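Local coordinates for lactaldehyde dehydrogenase (Escherichia coli, PDB 2IMP), which catalyses the NAD-dependent, irreversible oxidation of L-lactaldehyde to L-lactate in fucose and rhamnose breakdown, and also oxidises glycolaldehyde, at residues G348-F353 against L370-Q375; L137-A142 against Q473-Q478; V5-Y10 against S36-G41; L411-Y416 against L430-T435. One frame throughout, in Å; residues are numbered along the deposited sequence.

Contact 1. Residues G348-F353 against L370-Q375; sequences GARVAF and LLDVRQ
Arg350 and Leu371 face each other as an antiparallel hydrogen-bonded pair, Arg350 N giving to Leu371 O at 2.8 Å and Leu371 N to Arg350 O at 2.7 Å, while Val351 and Leu370 form the neighbouring non-hydrogen-bonded pair. The two rows of side chains differ in character. On the face of Val351 and Leu370 the contact is apolar: the two side chains lie alongside and point the same way, with Val351 CG2 3.7 Å from Leu370 CD2. On the other face Arg350 NH1 makes a salt bridge of 2.7 Å to Asp372 OD2. That oxygen sits over one face of the guanidinium, with the carboxylate plane turned 90° to it. Only one oxygen engages, since Asp372 OD1 stays 3.8 Å from Arg350 NH1. The chain of Arg350 runs straight to CD, and the bend at chi3 (75°) swings the group toward Leu371 and Asp372, bringing NH2 near Leu371 CD1. Ala352 CB closes on Leu371 CG at 3.7 Å. Beyond it the pairing continues through a classic beta bulge, in which Ala352 and Phe353 both face Leu369. Gly348 ends helix 331-346 in a Schellman motif, and the chain passes directly into the short strand. Ala344 and Val345 of that helix pack against Leu370 and Val351, Tyr298 and Val302 of helix 298-310 against Leu371, and strand 388-394 continues the sheet beside 368-371.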
loop_
_atom_site.group_PDB
_atom_site.type_symbol
_atom_site.label_atom_id
_atom_site.label_comp_id
_atom_site.label_asym_id
_atom_site.label_seq_id
_atom_site.Cartn_x
_atom_site.Cartn_y
_atom_site.Cartn_z
ATOM N N GLY A 348 -10.661 -49.342 12.597
ATOM C CA GLY A 348 -9.315 -49.869 12.454
ATOM C C GLY A 348 -8.217 -49.083 13.146
ATOM O O GLY A 348 -7.051 -49.480 13.107
ATOM N N ALA A 349 -8.577 -47.971 13.777
ATOM C CA ALA A 349 -7.596 -47.146 14.472
ATOM C C ALA A 349 -6.930 -47.852 15.673
ATOM O O ALA A 349 -7.601 -48.469 16.497
ATOM C CB ALA A 349 -8.246 -45.844 14.932
ATOM N N ARG A 350 -5.610 -47.742 15.755
ATOM C CA ARG A 350 -4.860 -48.370 16.832
ATOM C C ARG A 350 -4.575 -47.427 18.031
ATOM O O ARG A 350 -3.817 -46.464 17.907
ATOM C CB ARG A 350 -3.538 -48.911 16.272
ATOM C CG ARG A 350 -2.908 -50.030 17.090
ATOM C CD ARG A 350 -1.621 -50.521 16.440
ATOM N NE ARG A 350 -0.515 -49.584 16.624
ATOM C CZ ARG A 350 0.584 -49.569 15.877
ATOM N NH1 ARG A 350 0.727 -50.437 14.884
ATOM N NH2 ARG A 350 1.547 -48.693 16.126
ATOM N N VAL A 351 -5.193 -47.711 19.175
ATOM C CA VAL A 351 -4.990 -46.892 20.364
ATOM C C VAL A 351 -3.614 -47.085 21.052
ATOM O O VAL A 351 -3.398 -48.061 21.776
ATOM C CB VAL A 351 -6.087 -47.151 21.415
ATOM C CG1 VAL A 351 -5.825 -46.309 22.651
ATOM C CG2 VAL A 351 -7.451 -46.822 20.833
ATOM N N ALA A 352 -2.703 -46.147 20.811
ATOM C CA ALA A 352 -1.372 -46.202 21.399
ATOM C C ALA A 352 -1.297 -45.565 22.798
ATOM O O ALA A 352 -0.288 -45.684 23.495
ATOM C CB ALA A 352 -0.373 -45.527 20.473
ATOM N N PHE A 353 -2.379 -44.896 23.185
ATOM C CA PHE A 353 -2.465 -44.232 24.480
ATOM C C PHE A 353 -3.824 -43.536 24.722
ATOM O O PHE A 353 -4.382 -42.922 23.813
ATOM C CB PHE A 353 -1.333 -43.208 24.620
ATOM C CG PHE A 353 -1.197 -42.643 26.003
ATOM C CD1 PHE A 353 -1.001 -43.486 27.094
ATOM C CD2 PHE A 353 -1.283 -41.272 26.222
ATOM C CE1 PHE A 353 -0.890 -42.975 28.387
ATOM C CE2 PHE A 353 -1.173 -40.745 27.510
ATOM C CZ PHE A 353 -0.980 -41.600 28.598
ATOM N N LEU A 370 -3.833 -41.971 18.557
ATOM C CA LEU A 370 -4.314 -42.989 17.638
ATOM C C LEU A 370 -3.373 -43.249 16.451
ATOM O O LEU A 370 -2.980 -42.324 15.740
ATOM C CB LEU A 370 -5.704 -42.608 17.120
ATOM C CG LEU A 370 -6.766 -42.368 18.200
ATOM C CD1 LEU A 370 -8.083 -41.975 17.548
ATOM C CD2 LEU A 370 -6.940 -43.623 19.040
ATOM N N LEU A 371 -3.008 -44.514 16.263
ATOM C CA LEU A 371 -2.128 -44.889 15.169
ATOM C C LEU A 371 -2.839 -45.708 14.069
ATOM O O LEU A 371 -4.022 -46.016 14.183
ATOM C CB LEU A 371 -0.921 -45.665 15.710
ATOM C CG LEU A 371 -0.125 -45.000 16.845
ATOM C CD1 LEU A 371 1.164 -45.789 17.091
ATOM C CD2 LEU A 371 0.208 -43.554 16.488
ATOM N N ASP A 372 -2.109 -46.053 13.017
ATOM C CA ASP A 372 -2.693 -46.802 11.912
ATOM C C ASP A 372 -4.021 -46.205 11.410
ATOM O O ASP A 372 -4.929 -46.924 10.992
ATOM C CB ASP A 372 -2.906 -48.266 12.305
ATOM C CG ASP A 372 -1.603 -48.987 12.569
ATOM O OD1 ASP A 372 -0.649 -48.787 11.785
ATOM O OD2 ASP A 372 -1.532 -49.757 13.551
ATOM N N VAL A 373 -4.118 -44.883 11.489
ATOM C CA VAL A 373 -5.295 -44.174 11.025
ATOM C C VAL A 373 -5.253 -43.947 9.505
ATOM O O VAL A 373 -4.182 -43.760 8.930
ATOM C CB VAL A 373 -5.429 -42.801 11.723
ATOM C CG1 VAL A 373 -6.684 -42.089 11.241
ATOM C CG2 VAL A 373 -5.471 -42.989 13.232
ATOM N N ARG A 374 -6.413 -43.983 8.866
ATOM C CA ARG A 374 -6.477 -43.774 7.429
ATOM C C ARG A 374 -7.164 -42.454 7.034
ATOM O O ARG A 374 -8.177 -42.072 7.623
ATOM C CB ARG A 374 -7.202 -44.944 6.756
ATOM C CG ARG A 374 -6.521 -46.293 6.925
ATOM C CD ARG A 374 -7.311 -47.391 6.230
ATOM N NE ARG A 374 -6.689 -48.704 6.389
ATOM C CZ ARG A 374 -7.119 -49.819 5.801
ATOM N NH1 ARG A 374 -8.184 -49.790 5.007
ATOM N NH2 ARG A 374 -6.482 -50.966 6.006
ATOM N N GLN A 375 -6.591 -41.768 6.049
ATOM C CA GLN A 375 -7.157 -40.515 5.569
ATOM C C GLN A 375 -8.684 -40.604 5.388
ATOM O O GLN A 375 -9.403 -39.617 5.544
ATOM C CB GLN A 375 -6.503 -40.138 4.235
ATOM C CG GLN A 375 -6.974 -38.821 3.633
ATOM C CD GLN A 375 -6.766 -37.643 4.561
ATOM O OE1 GLN A 375 -5.717 -37.511 5.191
ATOM N NE2 GLN A 375 -7.764 -36.769 4.642
#

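Contact 2. Residues L137-A142 against Q473-Q478; sequences LLFKRA and QVVYLQ
Gln473 meets Phe139 through the backbone and Arg141 through its side chain. Its N gives a hydrogen bond to Phe139 O and its O receives one from Phe139 N, both 2.9 Å; this same carbonyl oxygen lies at the edge of the Phe139 ring. With CG anti to the backbone N (chi1 170°) and the chain extended beyond it, the amide is carried out to Arg141, whose NE and NH2 grip Gln473 OE1 side-on at 2.7 and 2.8 Å. OE1 lies in the guanidinium plane, whereas the amide is turned 58° to that plane. Val474 follows in a non-hydrogen-bonded pair with Leu138, its CG2 3.9 Å from Leu138 CD1. Val475 N gives to Leu137 O at 2.7 Å and Leu137 N to Val475 O at 2.8 Å, and Val475 CG2 comes to 3.7 Å from Phe139 CE1. Tyr476 stacks on Tyr436 of the second subunit, and Leu477 packs on Ile437 of the second and Met424 of the fourth; residues 474-477 pair in parallel with a strand of the second subunit. Two donors on one oxygen should restrain rotation of the Gln473 amide, leaving NE2 directed to Ile427 O and Thr435 OG1 of the second subunit; the antiparallel pair thus joins internal sheet bonding to tetramer assembly.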
loop_
_atom_site.group_PDB
_atom_site.type_symbol
_atom_site.label_atom_id
_atom_site.label_comp_id
_atom_site.label_asym_id
_atom_site.label_seq_id
_atom_site.Cartn_x
_atom_site.Cartn_y
_atom_site.Cartn_z
ATOM N N LEU A 137 -11.326 10.576 -5.215
ATOM C CA LEU A 137 -10.987 10.378 -3.821
ATOM C C LEU A 137 -11.679 9.177 -3.177
ATOM O O LEU A 137 -12.904 9.126 -3.105
ATOM C CB LEU A 137 -11.336 11.636 -3.015
ATOM C CG LEU A 137 -10.797 12.962 -3.558
ATOM C CD1 LEU A 137 -11.313 14.106 -2.700
ATOM C CD2 LEU A 137 -9.278 12.934 -3.575
ATOM N N LEU A 138 -10.879 8.223 -2.723
ATOM C CA LEU A 138 -11.417 7.046 -2.069
ATOM C C LEU A 138 -11.224 7.090 -0.538
ATOM O O LEU A 138 -10.123 6.874 -0.022
ATOM C CB LEU A 138 -10.782 5.779 -2.666
ATOM C CG LEU A 138 -11.285 4.425 -2.156
ATOM C CD1 LEU A 138 -11.128 3.364 -3.248
ATOM C CD2 LEU A 138 -10.510 4.029 -0.893
ATOM N N PHE A 139 -12.299 7.414 0.164
ATOM C CA PHE A 139 -12.257 7.488 1.615
ATOM C C PHE A 139 -12.628 6.175 2.305
ATOM O O PHE A 139 -13.424 5.391 1.786
ATOM C CB PHE A 139 -13.230 8.546 2.146
ATOM C CG PHE A 139 -12.965 9.941 1.665
ATOM C CD1 PHE A 139 -13.433 10.366 0.427
ATOM C CD2 PHE A 139 -12.293 10.851 2.480
ATOM C CE1 PHE A 139 -13.260 11.684 0.012
ATOM C CE2 PHE A 139 -12.111 12.173 2.074
ATOM C CZ PHE A 139 -12.594 12.590 0.835
ATOM N N LYS A 140 -12.044 5.953 3.475
ATOM C CA LYS A 140 -12.356 4.781 4.278
ATOM C C LYS A 140 -13.331 5.174 5.403
ATOM O O LYS A 140 -12.969 5.931 6.303
ATOM C CB LYS A 140 -11.078 4.198 4.888
ATOM C CG LYS A 140 -10.120 3.590 3.875
ATOM C CD LYS A 140 -10.770 2.409 3.168
ATOM C CE LYS A 140 -9.794 1.724 2.230
ATOM N NZ LYS A 140 -8.566 1.298 2.948
ATOM N N ARG A 141 -14.564 4.689 5.324
ATOM C CA ARG A 141 -15.571 5.018 6.326
ATOM C C ARG A 141 -15.967 3.829 7.204
ATOM O O ARG A 141 -15.752 2.680 6.829
ATOM C CB ARG A 141 -16.849 5.536 5.651
ATOM C CG ARG A 141 -16.657 6.608 4.591
ATOM C CD ARG A 141 -16.104 7.893 5.171
ATOM N NE ARG A 141 -16.247 9.000 4.228
ATOM C CZ ARG A 141 -15.661 10.188 4.364
ATOM N NH1 ARG A 141 -14.879 10.435 5.407
ATOM N NH2 ARG A 141 -15.864 11.135 3.455
ATOM N N ALA A 142 -16.543 4.118 8.367
ATOM C CA ALA A 142 -17.008 3.061 9.245
ATOM C C ALA A 142 -18.253 2.366 8.642
ATOM O O ALA A 142 -18.923 2.937 7.782
ATOM C CB ALA A 142 -17.358 3.636 10.610
ATOM N N GLN A 473 -15.834 4.896 0.232
ATOM C CA GLN A 473 -16.671 5.916 -0.365
ATOM C C GLN A 473 -15.848 6.597 -1.469
ATOM O O GLN A 473 -14.909 7.349 -1.182
ATOM C CB GLN A 473 -17.147 6.975 0.643
ATOM C CG GLN A 473 -17.816 8.179 -0.064
ATOM C CD GLN A 473 -18.223 9.302 0.876
ATOM O OE1 GLN A 473 -17.595 9.517 1.911
ATOM N NE2 GLN A 473 -19.272 10.038 0.507
ATOM N N VAL A 474 -16.160 6.270 -2.717
ATOM C CA VAL A 474 -15.443 6.852 -3.834
ATOM C C VAL A 474 -16.073 8.150 -4.338
ATOM O O VAL A 474 -17.215 8.168 -4.817
ATOM C CB VAL A 474 -15.324 5.846 -5.004
ATOM C CG1 VAL A 474 -14.560 6.472 -6.160
ATOM C CG2 VAL A 474 -14.605 4.589 -4.530
ATOM N N VAL A 475 -15.318 9.232 -4.203
ATOM C CA VAL A 475 -15.785 10.536 -4.628
ATOM C C VAL A 475 -15.177 11.031 -5.954
ATOM O O VAL A 475 -13.956 11.155 -6.088
ATOM C CB VAL A 475 -15.502 11.604 -3.547
ATOM C CG1 VAL A 475 -16.072 12.950 -3.980
ATOM C CG2 VAL A 475 -16.115 11.166 -2.216
ATOM N N TYR A 476 -16.044 11.278 -6.928
ATOM C CA TYR A 476 -15.605 11.800 -8.207
ATOM C C TYR A 476 -15.818 13.321 -8.248
ATOM O O TYR A 476 -16.910 13.808 -8.548
ATOM C CB TYR A 476 -16.357 11.133 -9.362
ATOM C CG TYR A 476 -16.083 9.651 -9.526
ATOM C CD1 TYR A 476 -16.724 8.708 -8.726
ATOM C CD2 TYR A 476 -15.197 9.188 -10.503
ATOM C CE1 TYR A 476 -16.500 7.339 -8.898
ATOM C CE2 TYR A 476 -14.963 7.820 -10.679
ATOM C CZ TYR A 476 -15.620 6.903 -9.870
ATOM O OH TYR A 476 -15.400 5.551 -10.037
ATOM N N LEU A 477 -14.770 14.046 -7.886
ATOM C CA LEU A 477 -14.817 15.494 -7.847
ATOM C C LEU A 477 -14.418 16.144 -9.189
ATOM O O LEU A 477 -13.234 16.265 -9.503
ATOM C CB LEU A 477 -13.907 15.985 -6.717
ATOM C CG LEU A 477 -13.915 17.467 -6.352
ATOM C CD1 LEU A 477 -15.341 17.976 -6.236
ATOM C CD2 LEU A 477 -13.175 17.650 -5.035
ATOM N N GLN A 478 -15.422 16.535 -9.970
ATOM C CA GLN A 478 -15.183 17.144 -11.276
ATOM C C GLN A 478 -14.889 18.659 -11.249
ATOM O O GLN A 478 -15.694 19.452 -10.755
ATOM C CB GLN A 478 -16.371 16.882 -12.204
ATOM C CG GLN A 478 -16.174 17.421 -13.616
ATOM C CD GLN A 478 -15.022 16.744 -14.340
ATOM O OE1 GLN A 478 -15.119 15.576 -14.732
ATOM N NE2 GLN A 478 -13.920 17.470 -14.511
#

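Contact 3. Residues V5-Y10 against S36-G41; sequences VQHPMY and SRIPDG
The Arg37 guanidinium takes Gln6 OE1 at its edge, with NE donating at 3.1 Å almost straight, 167° at the hydrogen. The oxygen is within 7° of the guanidinium plane, while the Gln6 amide stands nearly perpendicular to it, at 84°. The His7 imidazole has Ile38 CG2 at its edge, and Ser36 CB approaches obliquely, 3.9 Å from His7 NE2. The polar end of Ser36 is turned to Asn183, whose OD1 bonds to its OG and weakly to His7 NE2.

The backbones run parallel. Arg37 N donates to Val5 O and His7 N to Arg37 O, each at 2.9 Å and nearly in line with the acceptor carbonyl, so Arg37 is held by its N and its O to residues either side of Gln6. The bend of Arg37 at chi3 brings NE to the glutamine. After His7 the contact becomes apolar: Met9 and Pro39 slide past one another in opposite directions, and Met9 CE, brought across by the bend at chi3, rests 3.6 Å from Pro39 CG and 3.9 Å from Gly41 CA. Ile38 lies about 4 Å, side chain to side chain, from the NAD-binding residue Glu179.

Trp18 touches both Met9 and Pro39, and helix 183-195 packs on His7 and Tyr10 through Ile186 and Ala189. The segments are central in a four-stranded mixed sheet, where strand 34-39 also pairs with 23-27 and strand 5-11 with 14-16.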
loop_
_atom_site.group_PDB
_atom_site.type_symbol
_atom_site.label_atom_id
_atom_site.label_comp_id
_atom_site.label_asym_id
_atom_site.label_seq_id
_atom_site.Cartn_x
_atom_site.Cartn_y
_atom_site.Cartn_z
ATOM N N VAL A 5 -23.936 -15.409 41.540
ATOM C CA VAL A 5 -24.342 -14.092 41.090
ATOM C C VAL A 5 -25.214 -14.110 39.822
ATOM O O VAL A 5 -25.009 -14.925 38.923
ATOM C CB VAL A 5 -23.103 -13.192 40.840
ATOM C CG1 VAL A 5 -22.210 -13.822 39.783
ATOM C CG2 VAL A 5 -23.535 -11.799 40.408
ATOM N N GLN A 6 -26.204 -13.228 39.789
ATOM C CA GLN A 6 -27.084 -13.105 38.636
ATOM C C GLN A 6 -26.695 -11.849 37.830
ATOM O O GLN A 6 -26.930 -10.722 38.262
ATOM C CB GLN A 6 -28.546 -13.038 39.096
ATOM C CG GLN A 6 -28.886 -14.190 40.053
ATOM C CD GLN A 6 -30.355 -14.589 40.005
ATOM O OE1 GLN A 6 -30.677 -15.780 40.143
ATOM N NE2 GLN A 6 -31.249 -13.626 39.850
ATOM N N HIS A 7 -26.079 -12.071 36.675
ATOM C CA HIS A 7 -25.587 -10.982 35.841
ATOM C C HIS A 7 -26.614 -10.174 35.033
ATOM O O HIS A 7 -27.608 -10.708 34.538
ATOM C CB HIS A 7 -24.523 -11.519 34.876
ATOM C CG HIS A 7 -23.274 -11.996 35.552
ATOM N ND1 HIS A 7 -22.487 -11.171 36.326
ATOM C CD2 HIS A 7 -22.670 -13.206 35.561
ATOM C CE1 HIS A 7 -21.451 -11.853 36.783
ATOM N NE2 HIS A 7 -21.538 -13.093 36.333
ATOM N N PRO A 8 -26.379 -8.857 34.925
ATOM C CA PRO A 8 -27.242 -7.947 34.173
ATOM C C PRO A 8 -26.555 -7.725 32.807
ATOM O O PRO A 8 -25.365 -8.022 32.649
ATOM C CB PRO A 8 -27.202 -6.677 35.003
ATOM C CG PRO A 8 -25.768 -6.655 35.449
ATOM C CD PRO A 8 -25.509 -8.096 35.847
ATOM N N MET A 9 -27.306 -7.223 31.836
ATOM C CA MET A 9 -26.720 -6.924 30.545
ATOM C C MET A 9 -26.149 -5.495 30.547
ATOM O O MET A 9 -26.400 -4.726 31.479
ATOM C CB MET A 9 -27.770 -7.054 29.432
ATOM C CG MET A 9 -28.250 -8.484 29.180
ATOM S SD MET A 9 -29.435 -8.629 27.803
ATOM C CE MET A 9 -30.603 -9.826 28.489
ATOM N N TYR A 10 -25.359 -5.158 29.541
ATOM C CA TYR A 10 -24.830 -3.810 29.459
ATOM C C TYR A 10 -25.345 -3.127 28.193
ATOM O O TYR A 10 -24.860 -3.390 27.093
ATOM C CB TYR A 10 -23.302 -3.813 29.469
ATOM C CG TYR A 10 -22.719 -2.445 29.710
ATOM C CD1 TYR A 10 -22.800 -1.843 30.970
ATOM C CD2 TYR A 10 -22.108 -1.732 28.676
ATOM C CE1 TYR A 10 -22.276 -0.564 31.195
ATOM C CE2 TYR A 10 -21.583 -0.455 28.889
ATOM C CZ TYR A 10 -21.675 0.123 30.145
ATOM O OH TYR A 10 -21.172 1.382 30.350
ATOM N N SER A 36 -22.428 -19.013 38.307
ATOM C CA SER A 36 -23.174 -17.806 38.005
ATOM C C SER A 36 -24.388 -18.071 37.124
ATOM O O SER A 36 -24.572 -19.179 36.622
ATOM C CB SER A 36 -22.275 -16.776 37.312
ATOM O OG SER A 36 -21.885 -17.223 36.023
ATOM N N ARG A 37 -25.208 -17.044 36.955
ATOM C CA ARG A 37 -26.390 -17.134 36.127
ATOM C C ARG A 37 -26.589 -15.898 35.232
ATOM O O ARG A 37 -26.372 -14.762 35.659
ATOM C CB ARG A 37 -27.635 -17.343 36.998
ATOM C CG ARG A 37 -27.783 -18.763 37.550
ATOM C CD ARG A 37 -29.165 -18.978 38.159
ATOM N NE ARG A 37 -29.269 -18.418 39.503
ATOM C CZ ARG A 37 -28.897 -19.060 40.606
ATOM N NH1 ARG A 37 -28.402 -20.288 40.526
ATOM N NH2 ARG A 37 -29.011 -18.473 41.790
ATOM N N ILE A 38 -26.978 -16.134 33.986
ATOM C CA ILE A 38 -27.217 -15.038 33.067
ATOM C C ILE A 38 -28.631 -15.057 32.500
ATOM O O ILE A 38 -29.261 -16.111 32.401
ATOM C CB ILE A 38 -26.226 -15.050 31.876
ATOM C CG1 ILE A 38 -26.328 -16.379 31.130
ATOM C CG2 ILE A 38 -24.815 -14.793 32.373
ATOM C CD1 ILE A 38 -25.589 -16.391 29.805
ATOM N N PRO A 39 -29.147 -13.885 32.130
ATOM C CA PRO A 39 -30.496 -13.860 31.581
ATOM C C PRO A 39 -30.656 -14.662 30.289
ATOM O O PRO A 39 -29.748 -14.715 29.456
ATOM C CB PRO A 39 -30.764 -12.366 31.378
ATOM C CG PRO A 39 -29.407 -11.754 31.307
ATOM C CD PRO A 39 -28.632 -12.523 32.326
ATOM N N ASP A 40 -31.803 -15.321 30.162
ATOM C CA ASP A 40 -32.106 -16.051 28.948
ATOM C C ASP A 40 -32.629 -15.028 27.922
ATOM O O ASP A 40 -33.786 -15.058 27.501
ATOM C CB ASP A 40 -33.152 -17.141 29.227
ATOM C CG ASP A 40 -33.405 -18.037 28.022
ATOM O OD1 ASP A 40 -32.478 -18.227 27.212
ATOM O OD2 ASP A 40 -34.529 -18.568 27.890
ATOM N N GLY A 41 -31.736 -14.094 27.597
ATOM C CA GLY A 41 -32.025 -13.013 26.677
ATOM C C GLY A 41 -32.844 -13.359 25.459
ATOM O O GLY A 41 -32.858 -14.495 24.991
#

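Contact 4. Residues L411-Y416 against L430-T435; sequences LTSSIY and LKFGET. With SO4 (sulfate ion), chain B.
Leu411 comes near Phe432 with its backbone, its N lying 3.8 Å from Phe432 CD2, and its side chain packs on His449 and on the lactate-binding Glu251, probably an active-site residue. Thr412 N donates to O2 of a sulfate ion at 2.9 Å, 163° at the hydrogen; the ion, probably from the crystallisation liquor, lies at the edge of the Phe432 ring and is also bound by Lys255 N. The Thr412 hydroxyl OG1 gives a hydrogen bond of 2.9 Å to Glu434 OE1, while OE2 of the same carboxylate is hydrogen-bonded to His449 ND1. Ser413 OG has two bonds: it donates to Glu434 O and accepts from Thr435 OG1, both 2.8 Å. Chi1 of 67° sets OG between the backbone N and carbonyl carbon, turned to the 434-435 strand. Its CB meanwhile sits over one face of Phe432 in a CH-pi contact, 4.0 Å from the centroid and 22° off the normal. Ser413 N adds a weak bond to Glu434 O. These bonds supplement the parallel Ser413-Thr435 pairing in the beta-alpha-beta unit of strand 409-416, helix 420-429 and strand 434-437. Since Thr412 and His449 hold the two oxygens of Glu434, the buried carboxylate probably helps position His449, a lactate-binding residue.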
loop_
_atom_site.group_PDB
_atom_site.type_symbol
_atom_site.label_atom_id
_atom_site.label_comp_id
_atom_site.label_asym_id
_atom_site.label_seq_id
_atom_site.Cartn_x
_atom_site.Cartn_y
_atom_site.Cartn_z
ATOM N N LEU A 411 -7.897 -23.287 7.615
ATOM C CA LEU A 411 -7.436 -22.191 8.440
ATOM C C LEU A 411 -5.919 -22.227 8.752
ATOM O O LEU A 411 -5.188 -21.318 8.373
ATOM C CB LEU A 411 -8.235 -22.162 9.748
ATOM C CG LEU A 411 -7.905 -21.052 10.753
ATOM C CD1 LEU A 411 -8.035 -19.681 10.094
ATOM C CD2 LEU A 411 -8.842 -21.168 11.953
ATOM N N THR A 412 -5.470 -23.296 9.409
ATOM C CA THR A 412 -4.069 -23.434 9.799
ATOM C C THR A 412 -3.376 -24.755 9.379
ATOM O O THR A 412 -3.998 -25.814 9.349
ATOM C CB THR A 412 -3.922 -23.306 11.335
ATOM O OG1 THR A 412 -4.536 -22.090 11.779
ATOM C CG2 THR A 412 -2.455 -23.297 11.738
ATOM N N SER A 413 -2.088 -24.657 9.065
ATOM C CA SER A 413 -1.271 -25.805 8.679
ATOM C C SER A 413 0.194 -25.677 9.163
ATOM O O SER A 413 0.630 -24.592 9.556
ATOM C CB SER A 413 -1.274 -25.980 7.156
ATOM O OG SER A 413 -0.605 -24.910 6.512
ATOM N N SER A 414 0.937 -26.781 9.127
ATOM C CA SER A 414 2.330 -26.759 9.549
ATOM C C SER A 414 3.201 -27.893 8.979
ATOM O O SER A 414 2.711 -28.984 8.682
ATOM C CB SER A 414 2.421 -26.789 11.078
ATOM O OG SER A 414 2.027 -28.046 11.595
ATOM N N ILE A 415 4.489 -27.613 8.831
ATOM C CA ILE A 415 5.426 -28.602 8.327
ATOM C C ILE A 415 6.827 -28.481 8.955
ATOM O O ILE A 415 7.279 -27.381 9.282
ATOM C CB ILE A 415 5.553 -28.524 6.787
ATOM C CG1 ILE A 415 6.433 -29.672 6.281
ATOM C CG2 ILE A 415 6.122 -27.179 6.375
ATOM C CD1 ILE A 415 6.505 -29.788 4.773
ATOM N N TYR A 416 7.483 -29.625 9.131
ATOM C CA TYR A 416 8.820 -29.676 9.711
ATOM C C TYR A 416 9.842 -30.347 8.792
ATOM O O TYR A 416 9.746 -31.532 8.491
ATOM C CB TYR A 416 8.774 -30.396 11.054
ATOM C CG TYR A 416 7.757 -29.797 11.988
ATOM C CD1 TYR A 416 6.400 -30.076 11.836
ATOM C CD2 TYR A 416 8.138 -28.892 12.978
ATOM C CE1 TYR A 416 5.443 -29.465 12.642
ATOM C CE2 TYR A 416 7.188 -28.274 13.790
ATOM C CZ TYR A 416 5.844 -28.566 13.614
ATOM O OH TYR A 416 4.894 -27.946 14.393
ATOM N N LEU A 430 0.261 -26.216 -0.043
ATOM C CA LEU A 430 -0.729 -26.175 1.032
ATOM C C LEU A 430 -1.820 -25.083 0.862
ATOM O O LEU A 430 -1.518 -23.891 0.776
ATOM C CB LEU A 430 -0.016 -26.004 2.384
ATOM C CG LEU A 430 0.717 -27.265 2.862
ATOM C CD1 LEU A 430 1.575 -26.977 4.078
ATOM C CD2 LEU A 430 -0.309 -28.335 3.185
ATOM N N LYS A 431 -3.076 -25.505 0.819
ATOM C CA LYS A 431 -4.183 -24.571 0.658
ATOM C C LYS A 431 -4.833 -24.136 2.000
ATOM O O LYS A 431 -5.952 -24.525 2.327
ATOM C CB LYS A 431 -5.225 -25.188 -0.279
ATOM C CG LYS A 431 -4.656 -25.488 -1.661
ATOM C CD LYS A 431 -5.608 -26.305 -2.521
ATOM C CE LYS A 431 -4.938 -26.693 -3.839
ATOM N NZ LYS A 431 -5.762 -27.598 -4.690
ATOM N N PHE A 432 -4.092 -23.329 2.754
ATOM C CA PHE A 432 -4.529 -22.833 4.050
ATOM C C PHE A 432 -4.243 -21.333 4.275
ATOM O O PHE A 432 -3.339 -20.769 3.660
ATOM C CB PHE A 432 -3.860 -23.648 5.169
ATOM C CG PHE A 432 -4.278 -25.093 5.207
ATOM C CD1 PHE A 432 -3.848 -25.985 4.228
ATOM C CD2 PHE A 432 -5.157 -25.549 6.186
ATOM C CE1 PHE A 432 -4.277 -27.307 4.233
ATOM C CE2 PHE A 432 -5.592 -26.873 6.196
ATOM C CZ PHE A 432 -5.160 -27.747 5.216
ATOM N N GLY A 433 -5.018 -20.705 5.151
ATOM C CA GLY A 433 -4.819 -19.292 5.430
ATOM C C GLY A 433 -3.529 -19.060 6.194
ATOM O O GLY A 433 -3.017 -17.938 6.245
ATOM N N GLU A 434 -3.008 -20.125 6.793
ATOM C CA GLU A 434 -1.771 -20.056 7.555
ATOM C C GLU A 434 -0.907 -21.329 7.472
ATOM O O GLU A 434 -1.422 -22.453 7.488
ATOM C CB GLU A 434 -2.062 -19.787 9.037
ATOM C CG GLU A 434 -2.870 -18.539 9.330
ATOM C CD GLU A 434 -3.193 -18.401 10.810
ATOM O OE1 GLU A 434 -3.387 -19.443 11.475
ATOM O OE2 GLU A 434 -3.266 -17.256 11.300
ATOM N N THR A 435 0.401 -21.132 7.379
ATOM C CA THR A 435 1.341 -22.238 7.341
ATOM C C THR A 435 2.556 -21.994 8.252
ATOM O O THR A 435 3.349 -21.080 8.010
ATOM C CB THR A 435 1.867 -22.513 5.911
ATOM O OG1 THR A 435 0.783 -22.891 5.057
ATOM C CG2 THR A 435 2.888 -23.650 5.935
HETATM S S SO4 B . -7.717 -26.087 9.362
HETATM O O1 SO4 B . -8.998 -26.790 9.494
HETATM O O2 SO4 B . -7.619 -25.042 10.399
HETATM O O3 SO4 B . -6.606 -27.033 9.484
HETATM O O4 SO4 B . -7.646 -25.507 8.022
#

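Overall arrangement
Contacts 1 and 4 reach the same branched, mixed sheet, with centres 23 Å apart and nearest atoms about 9 Å apart; contact 4 lies closer to the substrate site, Leu411 being about 5 Å from the bound lactate by its side chain. Contact 3 belongs to a separate sheet on the cofactor side, where the Ile38 side chain is about 9 Å from the bound NADH. Contact 2, far from the annotated sites, closes a long chain loop within which contacts 1 and 4 are nested. Contacts 2 and 4, 37 Å apart between centres, both touch the second subunit, where the sheet runs on by parallel pairing of 474-477 with a strand that includes Glu434 and Thr435 of the other copy.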